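Alpha-galactosidase 1 (Saccharomyces cerevisiae, PDB 3LRK) catalyses the hydrolysis of terminal, non-reducing alpha-D-galactose residues from alpha-D-galactosides, including galactose oligosaccharides, galactomannans and galactolipids. Local coordinates at residues Y148-C151 with Y152-G155. The protein carries 1 engineered substitution. Residues are numbered along the deposited sequence; the frame is centred on the assembly and turned at random.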
loop_
_atom_site.group_PDB
_atom_site.type_symbol
_atom_site.label_atom_id
_atom_site.label_comp_id
_atom_site.label_asym_id
_atom_site.label_seq_id
_atom_site.Cartn_x
_atom_site.Cartn_y
_atom_site.Cartn_z
ATOM N N TYR A 148 -21.344 6.125 -15.899
ATOM C CA TYR A 148 -20.234 7.033 -16.166
ATOM C C TYR A 148 -18.898 6.364 -15.852
ATOM O O TYR A 148 -18.501 6.246 -14.697
ATOM C CB TYR A 148 -20.446 8.378 -15.430
ATOM C CG TYR A 148 -19.633 9.549 -15.946
ATOM C CD1 TYR A 148 -19.617 9.878 -17.309
ATOM C CD2 TYR A 148 -18.898 10.350 -15.063
ATOM C CE1 TYR A 148 -18.879 10.965 -17.780
ATOM C CE2 TYR A 148 -18.170 11.433 -15.515
ATOM C CZ TYR A 148 -18.145 11.734 -16.870
ATOM O OH TYR A 148 -17.406 12.807 -17.324
ATOM N N ASP A 149 -18.222 5.951 -16.918
ATOM C CA ASP A 149 -17.098 5.019 -16.866
ATOM C C ASP A 149 -15.784 5.683 -16.437
ATOM O O ASP A 149 -15.779 6.855 -16.071
ATOM C CB ASP A 149 -16.931 4.329 -18.228
ATOM C CG ASP A 149 -16.554 2.852 -18.100
ATOM O OD1 ASP A 149 -15.720 2.490 -17.243
ATOM O OD2 ASP A 149 -17.117 2.042 -18.861
ATOM N N ASN A 150 -14.689 4.922 -16.509
ATOM C CA ASN A 150 -13.378 5.340 -15.976
ATOM C C ASN A 150 -12.223 4.992 -16.907
ATOM O O ASN A 150 -11.055 4.970 -16.491
ATOM C CB ASN A 150 -13.152 4.708 -14.599
ATOM C CG ASN A 150 -11.967 5.305 -13.846
ATOM O OD1 ASN A 150 -11.719 6.505 -13.902
ATOM N ND2 ASN A 150 -11.249 4.457 -13.116
ATOM N N CYS A 151 -12.545 4.716 -18.166
ATOM C CA CYS A 151 -11.510 4.511 -19.184
ATOM C C CYS A 151 -10.881 5.817 -19.650
ATOM O O CYS A 151 -11.565 6.828 -19.756
ATOM C CB CYS A 151 -12.091 3.755 -20.380
ATOM S SG CYS A 151 -12.273 2.012 -19.994
ATOM N N TYR A 152 -9.570 5.776 -19.929
ATOM C CA TYR A 152 -8.819 6.909 -20.503
ATOM C C TYR A 152 -8.914 8.210 -19.709
ATOM O O TYR A 152 -9.156 9.292 -20.265
ATOM C CB TYR A 152 -9.188 7.085 -21.993
ATOM C CG TYR A 152 -8.957 5.786 -22.722
ATOM C CD1 TYR A 152 -10.031 5.003 -23.149
ATOM C CD2 TYR A 152 -7.658 5.309 -22.931
ATOM C CE1 TYR A 152 -9.824 3.778 -23.784
ATOM C CE2 TYR A 152 -7.435 4.080 -23.569
ATOM C CZ TYR A 152 -8.525 3.335 -24.004
ATOM O OH TYR A 152 -8.324 2.121 -24.617
ATOM N N ASN A 153 -8.714 8.101 -18.393
ATOM C CA ASN A 153 -8.917 9.258 -17.506
ATOM C C ASN A 153 -7.739 10.247 -17.415
ATOM O O ASN A 153 -7.721 11.118 -16.541
ATOM C CB ASN A 153 -9.368 8.799 -16.102
ATOM C CG ASN A 153 -8.367 7.879 -15.443
ATOM O OD1 ASN A 153 -7.148 8.043 -15.595
ATOM N ND2 ASN A 153 -8.867 6.890 -14.727
ATOM N N LYS A 154 -6.749 10.096 -18.299
ATOM C CA LYS A 154 -5.667 11.079 -18.433
ATOM C C LYS A 154 -4.903 11.341 -17.123
ATOM O O LYS A 154 -4.585 12.485 -16.811
ATOM C CB LYS A 154 -6.217 12.406 -18.982
ATOM C CG LYS A 154 -6.937 12.288 -20.336
ATOM C CD LYS A 154 -7.532 13.635 -20.775
ATOM C CE LYS A 154 -6.668 14.339 -21.788
ATOM N NZ LYS A 154 -7.434 15.485 -22.411
ATOM N N GLY A 155 -4.635 10.283 -16.364
ATOM C CA GLY A 155 -3.897 10.380 -15.101
ATOM C C GLY A 155 -4.656 10.960 -13.915
ATOM O O GLY A 155 -4.064 11.153 -12.836
#
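Asn-150 and Asn-153 meet through their side-chain amides in a local contact, three residues apart, where the chain leaves strand 145-149 and enters the loop leading to helix 160-177. ND2 of Asn-153 donates a hydrogen bond to OD1 of Asn-150, 3.0 Å long and nearly straight, with an N-H...O angle of 164°. The acceptor lies almost in the amide plane of Asn-153, whereas the donor sits well above the carbonyl plane of Asn-150; the two amides are turned 43° against each other. With chi1 near 59°, CG of Asn-153 is tucked between its own backbone N and carbonyl carbon, and this turns the amide back toward Asn-150. OD1 of Asn-150 also accepts a hydrogen bond from Arg-166 of helix 160-177, and ND2 of Asn-150 is hydrogen-bonded to Gln-190, so both ends of this buried amide are satisfied. Replacing Asn-150 with an alanine is likely to cost ND2 of Asn-153 this acceptor, and Arg-166 and Gln-190 their bonds to this amide. Residues 148-149 are the C-terminal end of strand 145-149 in the (beta/alpha)8 TIM barrel of this GH27 enzyme, the end at which such barrels carry their active sites, and they include the catalytic nucleophile, Asp-149. OD1 of Asp-149 accepts a hydrogen bond from the backbone N of Asn-150, 2.7 Å away, through its anti lone pair. Further along, CB of Cys-151 packs on CD1 of Tyr-152 at 3.7 Å, and SG of Cys-151 closes a disulfide with Cys-121, tying this loop to the one after strand 109-115. The hydroxyl of Tyr-152 reaches into the tetramer interface, hydrogen-bonding the backbone N of Val-19 of a neighbouring subunit.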